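Local coordinates for protein membrane-bound lytic murein transglycosylase A (PDB 6QK4) that probably cleaves the beta-1,4 bond between N-acetylmuramic acid and N-acetylglucosamine in peptidoglycan, forming a 1,6-anhydro ring, as a lytic transglycosylase that controls cell morphology and virulence, at residues Q19-R24 against Q91-D96; Q62-A67 against E84-P89; L110-R115 against W157-I162. One frame throughout, in Å; residues are numbered along the deposited sequence.

Contact 1 (Q19-R24 against Q91-D96); sequences QIAAAR and QFANND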
# COMPACT_ATOMS: atom_id res chain seq x y z
N GLN A 19 8.46 25.86 -2.70
CA GLN A 19 7.61 26.97 -2.26
C GLN A 19 7.26 26.91 -0.77
O GLN A 19 7.33 25.87 -0.11
CB GLN A 19 6.32 27.02 -3.08
CG GLN A 19 6.65 27.26 -4.62
CD GLN A 19 5.43 27.09 -5.51
OE1 GLN A 19 4.61 26.22 -5.27
NE2 GLN A 19 5.28 27.98 -6.54
N ILE A 20 6.95 28.07 -0.22
CA ILE A 20 6.67 28.16 1.22
C ILE A 20 5.41 28.97 1.47
O ILE A 20 4.92 29.72 0.62
CB ILE A 20 7.85 28.78 2.01
CG1 ILE A 20 8.01 30.24 1.60
CG2 ILE A 20 9.18 27.97 1.81
CD1 ILE A 20 9.06 31.00 2.44
N ALA A 21 4.87 28.80 2.68
CA ALA A 21 3.61 29.45 3.04
C ALA A 21 3.68 29.93 4.49
O ALA A 21 4.43 29.40 5.32
CB ALA A 21 2.40 28.50 2.90
N ALA A 22 2.90 30.99 4.78
CA ALA A 22 2.91 31.67 6.08
C ALA A 22 2.00 31.02 7.12
O ALA A 22 2.11 31.33 8.32
CB ALA A 22 2.51 33.13 5.84
N ALA A 23 1.13 30.09 6.72
CA ALA A 23 0.23 29.40 7.64
C ALA A 23 0.23 27.91 7.35
O ALA A 23 0.51 27.47 6.22
CB ALA A 23 -1.20 29.95 7.52
N ARG A 24 -0.12 27.14 8.38
CA ARG A 24 -0.29 25.68 8.25
C ARG A 24 -1.41 25.31 7.25
O ARG A 24 -1.23 24.38 6.41
CB ARG A 24 -0.61 25.13 9.65
CG ARG A 24 -1.12 23.69 9.69
CD ARG A 24 0.03 22.76 9.44
NE ARG A 24 -0.01 21.53 10.29
CZ ARG A 24 0.96 20.64 10.32
NH1 ARG A 24 2.04 20.78 9.53
NH2 ARG A 24 0.86 19.57 11.15
N GLN A 91 -4.58 24.81 1.19
CA GLN A 91 -3.16 24.47 0.96
C GLN A 91 -2.48 24.13 2.30
O GLN A 91 -2.65 24.85 3.28
CB GLN A 91 -2.49 25.67 0.25
CG GLN A 91 -0.96 25.61 0.27
CD GLN A 91 -0.37 26.95 -0.04
OE1 GLN A 91 -0.19 27.28 -1.21
NE2 GLN A 91 -0.07 27.72 0.98
N PHE A 92 -1.78 22.97 2.36
CA PHE A 92 -1.27 22.42 3.62
C PHE A 92 0.24 22.52 3.67
O PHE A 92 0.93 22.03 2.75
CB PHE A 92 -1.69 20.96 3.70
CG PHE A 92 -1.35 20.29 5.01
CD1 PHE A 92 -1.65 20.89 6.21
CD2 PHE A 92 -0.76 19.03 5.00
CE1 PHE A 92 -1.37 20.23 7.44
CE2 PHE A 92 -0.45 18.39 6.23
CZ PHE A 92 -0.76 18.98 7.43
N ALA A 93 0.77 23.18 4.70
CA ALA A 93 2.21 23.29 4.83
C ALA A 93 2.76 22.54 6.04
O ALA A 93 2.07 22.34 7.06
CB ALA A 93 2.63 24.75 4.91
N ASN A 94 4.02 22.14 5.92
CA ASN A 94 4.79 21.65 7.07
C ASN A 94 4.94 22.73 8.14
O ASN A 94 4.81 23.92 7.89
CB ASN A 94 6.18 21.21 6.60
CG ASN A 94 6.14 19.96 5.78
OD1 ASN A 94 5.59 18.96 6.23
ND2 ASN A 94 6.68 20.03 4.54
N ASN A 95 5.24 22.31 9.37
CA ASN A 95 5.30 23.35 10.42
C ASN A 95 6.49 24.30 10.23
O ASN A 95 6.47 25.43 10.76
CB ASN A 95 5.35 22.70 11.80
CG ASN A 95 3.97 22.20 12.25
OD1 ASN A 95 2.96 22.91 12.11
ND2 ASN A 95 3.92 20.97 12.79
N ASP A 96 7.47 23.93 9.40
CA ASP A 96 8.54 24.87 9.09
C ASP A 96 8.19 25.81 7.92
O ASP A 96 9.05 26.58 7.47
CB ASP A 96 9.83 24.10 8.82
CG ASP A 96 9.80 23.27 7.55
OD1 ASP A 96 8.84 23.34 6.77
OD2 ASP A 96 10.78 22.53 7.33
O HOH W 1 -0.75 26.76 3.82
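Arg24 lays its guanidinium group between the ring of Phe92 and the amide of Asn95. The side chains of Arg24 and Phe92 run side by side and point the same way, yet their flat groups are turned 50° against each other, so this is a slanted contact and not a parallel stack; Arg24 NE comes within 3.4 Å of Phe92 CE1. On the opposite face of the guanidinium lies Asn95 OD1, 3.5 Å from Arg24 CZ, with the amide plane more nearly parallel to the guanidinium. This oxygen sits above the plane, where the N-H groups do not aim.

A hydrogen bond leaves the guanidinium at its edge, somewhat tilted from its plane: Arg24 NH1 donates to Ala93 O over 2.9 Å, in the carbonyl plane and on a lone pair. Arg24 NH2 has a weak partner in Ser279 OG. The arginine reaches the Ala93 carbonyl because its chain, with CG anti to the backbone N (chi1 168°), bends at chi2 and chi3 and folds back over the 91-96 segment. Backbone pairing completes the clasp, since Ala93 N donates to Arg24 O over 2.9 Å in a nearly straight bond (168°). Both backbone polar groups of Ala93 are therefore held by the same arginine.

Farther along, a water donates to Ala23 O and Gln91 O and accepts from Gln91 NE2, 3.1 Å from the water oxygen. The same amide nitrogen lies against Ala21 CB.

The contact fastens the loop before strand 25-27 to the end of strand 87-92, continuing the antiparallel pairing of those two strands. Phe92 also packs on Leu25 and on Met341 and Leu343 of strand 336-346, while Leu99 touches Ala21, Gln91 and Ala93. Beyond the strand end, Asn94 OD1 accepts from Val316 N.

Contact 2 (Q62-A67 against E84-P89); sequences QRACAA and ETYFTP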
# COMPACT_ATOMS: atom_id res chain seq x y z
N GLN A 62 -22.74 15.82 7.99
CA GLN A 62 -24.04 15.22 7.69
C GLN A 62 -24.54 15.61 6.31
O GLN A 62 -25.03 14.76 5.56
CB GLN A 62 -25.07 15.64 8.78
CG GLN A 62 -24.88 14.98 10.09
CD GLN A 62 -25.87 15.52 11.17
OE1 GLN A 62 -26.84 16.23 10.84
NE2 GLN A 62 -25.61 15.19 12.45
N ARG A 63 -24.49 16.91 5.97
CA ARG A 63 -25.03 17.32 4.68
C ARG A 63 -24.21 16.76 3.53
O ARG A 63 -24.78 16.34 2.52
CB ARG A 63 -25.06 18.84 4.55
CG ARG A 63 -26.15 19.50 5.37
CD ARG A 63 -25.92 21.02 5.29
NE ARG A 63 -25.88 21.51 3.90
CZ ARG A 63 -24.81 22.03 3.29
NH1 ARG A 63 -23.64 22.13 3.93
NH2 ARG A 63 -24.91 22.45 2.03
N ALA A 64 -22.89 16.85 3.62
CA ALA A 64 -22.06 16.35 2.53
C ALA A 64 -22.27 14.85 2.31
O ALA A 64 -22.32 14.39 1.15
CB ALA A 64 -20.57 16.62 2.80
N CYS A 65 -22.33 14.08 3.41
CA CYS A 65 -22.53 12.64 3.30
C CYS A 65 -23.91 12.30 2.74
O CYS A 65 -24.04 11.40 1.90
CB CYS A 65 -22.31 11.97 4.65
SG CYS A 65 -20.51 11.76 4.88
N ALA A 66 -24.94 13.05 3.13
CA ALA A 66 -26.26 12.84 2.52
C ALA A 66 -26.21 13.05 1.00
O ALA A 66 -26.75 12.24 0.24
CB ALA A 66 -27.31 13.73 3.20
N ALA A 67 -25.57 14.12 0.54
CA ALA A 67 -25.46 14.37 -0.89
C ALA A 67 -24.60 13.32 -1.55
O ALA A 67 -24.86 12.90 -2.68
CB ALA A 67 -24.89 15.76 -1.15
N GLU A 84 -16.63 20.47 -5.35
CA GLU A 84 -16.43 21.92 -5.46
C GLU A 84 -17.48 22.67 -4.65
O GLU A 84 -17.20 23.75 -4.13
CB GLU A 84 -16.46 22.36 -6.93
CG GLU A 84 -15.20 21.91 -7.73
CD GLU A 84 -15.26 22.37 -9.14
OE1 GLU A 84 -16.26 23.08 -9.46
OE2 GLU A 84 -14.39 22.04 -9.95
N THR A 85 -18.65 22.06 -4.47
CA THR A 85 -19.80 22.66 -3.81
C THR A 85 -19.79 22.42 -2.30
O THR A 85 -20.18 23.30 -1.53
CB THR A 85 -21.11 22.07 -4.41
OG1 THR A 85 -21.23 22.45 -5.78
CG2 THR A 85 -22.37 22.51 -3.65
N TYR A 86 -19.38 21.22 -1.85
CA TYR A 86 -19.51 20.87 -0.45
C TYR A 86 -18.24 21.05 0.36
O TYR A 86 -18.30 20.97 1.59
CB TYR A 86 -20.04 19.44 -0.30
CG TYR A 86 -21.52 19.39 -0.57
CD1 TYR A 86 -22.01 19.24 -1.87
CD2 TYR A 86 -22.43 19.46 0.48
CE1 TYR A 86 -23.44 19.20 -2.12
CE2 TYR A 86 -23.81 19.43 0.24
CZ TYR A 86 -24.29 19.30 -1.06
OH TYR A 86 -25.65 19.25 -1.33
N PHE A 87 -17.09 21.31 -0.30
CA PHE A 87 -15.83 21.36 0.42
C PHE A 87 -15.04 22.57 -0.02
O PHE A 87 -15.18 23.04 -1.16
CB PHE A 87 -14.92 20.07 0.14
CG PHE A 87 -15.52 18.81 0.70
CD1 PHE A 87 -16.46 18.10 -0.03
CD2 PHE A 87 -15.12 18.35 1.94
CE1 PHE A 87 -17.10 16.93 0.51
CE2 PHE A 87 -15.72 17.20 2.53
CZ PHE A 87 -16.72 16.45 1.76
N THR A 88 -14.20 23.05 0.88
CA THR A 88 -13.20 24.04 0.56
C THR A 88 -11.80 23.43 0.65
O THR A 88 -11.49 22.78 1.66
CB THR A 88 -13.31 25.23 1.55
OG1 THR A 88 -14.59 25.87 1.35
CG2 THR A 88 -12.23 26.30 1.23
N PRO A 89 -10.94 23.66 -0.32
CA PRO A 89 -9.56 23.16 -0.20
C PRO A 89 -8.63 24.13 0.52
O PRO A 89 -8.69 25.35 0.33
CB PRO A 89 -9.15 22.97 -1.67
CG PRO A 89 -9.88 24.18 -2.41
CD PRO A 89 -11.16 24.41 -1.57
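Tyr86 packs its ring against one side of helix 62-68, meeting Ala64 and Ala67, which are one helical turn apart. These apolar contacts make up most of the interface. Tyr86 CZ approaches Ala67 CB to 3.6 Å, and the hydroxyl oxygen lies equally near that methyl. Lower on the ring, Tyr86 CD2 rests 3.7 Å from Ala64 CA, so the tyrosine touches the helix backbone as well as its methyl groups. With CG anti to the carbonyl carbon (chi1 -77°), the ring leaves the last turn of helix 76-86 on the side of Ala64 and Ala67 and meets them obliquely. Phe87, the first residue to leave helical geometry, adds the tip of its ring: Phe87 CZ reaches Ala64 CB at 4.0 Å. The Ala64 methyl is thus shared by two aromatic side chains.

A second kind of contact joins a charged group to an aromatic ring. Arg63 crosses Tyr86 at about a right angle and brings the face of its guanidinium over Tyr86 CE2, which lies 3.7 Å from Arg63 NH2. The two planes are 29° apart, and the guanidinium meets the ring obliquely instead of lying centrally over it. A bend at chi3 (56°) turns the arginine end back toward the tyrosine.

Around this patch, the Tyr86 ring also meets that of Phe82, and Phe87 makes an edge-to-face contact with Trp61. Cys65, pointing away, forms the disulfide with Cys52 that ties helix 62-68 to helix 44-55.

The chemistry is that of shape fitting: the small alanines let the Tyr86 ring come close to the helix backbone, while Phe87 meets only the Ala64 methyl. Hydrogen bonds to Asn347 and Trp30 hold the helix-strand junction elsewhere; against helix 62-68 it relies on van der Waals packing, with the exposed Arg63 crossing the tyrosine.

Contact 3 (L110-R115 against W157-I162); sequences LLHGSR and WVDDPI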
# COMPACT_ATOMS: atom_id res chain seq x y z
N LEU A 110 -1.25 -10.21 -2.70
CA LEU A 110 -2.39 -11.09 -2.97
C LEU A 110 -1.82 -12.35 -3.59
O LEU A 110 -1.25 -12.31 -4.69
CB LEU A 110 -3.42 -10.43 -3.88
CG LEU A 110 -4.54 -11.41 -4.26
CD1 LEU A 110 -5.89 -10.86 -3.94
CD2 LEU A 110 -4.41 -11.69 -5.73
N LEU A 111 -1.88 -13.45 -2.84
CA LEU A 111 -1.37 -14.73 -3.30
C LEU A 111 -2.53 -15.67 -3.60
O LEU A 111 -3.67 -15.41 -3.26
CB LEU A 111 -0.43 -15.36 -2.26
CG LEU A 111 0.87 -14.54 -2.06
CD1 LEU A 111 0.66 -13.36 -1.16
CD2 LEU A 111 1.94 -15.50 -1.44
N HIS A 112 -2.23 -16.79 -4.26
CA HIS A 112 -3.24 -17.80 -4.52
C HIS A 112 -2.76 -19.12 -3.93
O HIS A 112 -1.66 -19.55 -4.21
CB HIS A 112 -3.45 -17.95 -6.02
CG HIS A 112 -4.00 -16.70 -6.63
ND1 HIS A 112 -3.20 -15.76 -7.24
CD2 HIS A 112 -5.26 -16.21 -6.64
CE1 HIS A 112 -3.96 -14.75 -7.62
NE2 HIS A 112 -5.20 -14.99 -7.26
N GLY A 113 -3.60 -19.74 -3.11
CA GLY A 113 -3.17 -20.92 -2.41
C GLY A 113 -4.29 -21.91 -2.16
O GLY A 113 -5.40 -21.79 -2.70
N SER A 114 -3.97 -22.91 -1.35
CA SER A 114 -4.88 -23.97 -0.96
C SER A 114 -4.51 -24.36 0.46
O SER A 114 -3.34 -24.29 0.84
CB SER A 114 -4.73 -25.21 -1.88
OG SER A 114 -5.59 -26.28 -1.43
N ARG A 115 -5.49 -24.88 1.22
CA ARG A 115 -5.20 -25.42 2.54
C ARG A 115 -4.50 -26.77 2.48
O ARG A 115 -3.93 -27.21 3.50
CB ARG A 115 -6.50 -25.51 3.35
CG ARG A 115 -7.24 -24.17 3.55
CD ARG A 115 -8.49 -24.32 4.43
NE ARG A 115 -9.07 -23.01 4.74
CZ ARG A 115 -8.71 -22.25 5.76
NH1 ARG A 115 -7.78 -22.65 6.61
NH2 ARG A 115 -9.26 -21.06 5.93
N TRP A 157 -0.70 -23.39 1.52
CA TRP A 157 0.21 -23.66 0.41
C TRP A 157 -0.07 -22.72 -0.77
O TRP A 157 -1.20 -22.66 -1.24
CB TRP A 157 0.09 -25.12 -0.04
CG TRP A 157 0.39 -26.08 1.06
CD1 TRP A 157 -0.47 -26.50 2.06
CD2 TRP A 157 1.62 -26.73 1.28
NE1 TRP A 157 0.19 -27.39 2.89
CE2 TRP A 157 1.47 -27.54 2.43
CE3 TRP A 157 2.86 -26.70 0.62
CZ2 TRP A 157 2.51 -28.32 2.93
CZ3 TRP A 157 3.89 -27.48 1.11
CH2 TRP A 157 3.71 -28.28 2.25
N VAL A 158 0.96 -22.02 -1.26
CA VAL A 158 0.72 -21.06 -2.33
C VAL A 158 1.40 -21.49 -3.64
O VAL A 158 2.09 -22.51 -3.72
CB VAL A 158 1.11 -19.62 -1.88
CG1 VAL A 158 0.36 -19.21 -0.64
CG2 VAL A 158 2.67 -19.49 -1.62
N ASP A 159 1.18 -20.65 -4.65
CA ASP A 159 1.36 -20.80 -6.09
C ASP A 159 2.78 -20.61 -6.55
O ASP A 159 3.18 -21.12 -7.60
CB ASP A 159 0.55 -19.66 -6.76
CG ASP A 159 -0.31 -20.15 -7.80
OD1 ASP A 159 -0.29 -21.38 -7.99
OD2 ASP A 159 -0.96 -19.33 -8.45
N ASP A 160 3.55 -19.83 -5.79
CA ASP A 160 4.76 -19.26 -6.33
C ASP A 160 5.73 -19.00 -5.18
O ASP A 160 5.32 -18.41 -4.16
CB ASP A 160 4.43 -17.95 -7.05
CG ASP A 160 5.60 -17.39 -7.80
OD1 ASP A 160 6.56 -16.95 -7.14
OD2 ASP A 160 5.57 -17.44 -9.04
N PRO A 161 6.99 -19.40 -5.29
CA PRO A 161 7.93 -19.26 -4.15
C PRO A 161 8.45 -17.83 -4.07
O PRO A 161 8.81 -17.37 -2.98
CB PRO A 161 9.03 -20.28 -4.46
CG PRO A 161 9.04 -20.39 -5.94
CD PRO A 161 7.57 -20.21 -6.38
N ILE A 162 8.47 -17.12 -5.21
CA ILE A 162 8.86 -15.71 -5.23
C ILE A 162 7.79 -14.84 -4.56
O ILE A 162 8.10 -13.97 -3.75
CB ILE A 162 9.14 -15.22 -6.67
CG1 ILE A 162 10.16 -16.11 -7.38
CG2 ILE A 162 9.57 -13.73 -6.66
CD1 ILE A 162 11.56 -15.98 -6.85
O HOH W 2 0.78 -17.34 -4.69
O HOH W 3 -0.47 -16.17 -7.26
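Ser114 and Trp157 form an antiparallel hydrogen-bonded pair. Trp157 N donates to Ser114 O over 2.9 Å, nearly along the C=O axis, and Ser114 N returns a bond to Trp157 O, though the position of that oxygen is less certain. The same Ser114 O lies at the edge of the indole, 3.8 Å from Trp157 CD1. At the next pair, Gly113 and Val158 are non-hydrogen-bonded, their CA atoms only 3.9 Å apart. On the Val158 face of the sheet, Val158 CG2 meets Leu111 CD2 at 4.1 Å, and the two side chains cross at a slant.

Past the strand end, Asp159 turns toward His112, with Asp159 CB 3.4 Å from His112 O. One water accepts from His112 N and more weakly from Asp159 N; another lies in the imidazole plane beside ND1.

Farther out, strand 173-177 lines the other edge of strand 101-114, while Leu167 and Ala164 of helix 161-170 cover Leu111 and Val158 respectively. Asp160 caps this helix, its OD1 accepting from Glu163 N and weakly from Ile162 N. The contact therefore passes from direct backbone bonding to a looser association, with weak water bridges between His112 and Asp159, where the chain leaves the sheet for the helix.

Contacts 1 and 2 belong to one continuous piece of the fold: both use strand 87-92, contact 2 at its start and contact 1 at its end, with centres 25 Å apart. Along the chain, contact 2 is nested inside the loop that contact 1 closes. Contact 3 comes later in the sequence, on strand 101-114, which follows 87-92, and lies within the MltA-specific insert region, on the opposite side of the chain's centre. Its centre is 46 Å from that of contact 1 and 43 Å from that of contact 2, with nearest atoms about 30 and 28 Å apart. Strand 336-346, which pairs with both 87-92 and 101-114, connects the two regions.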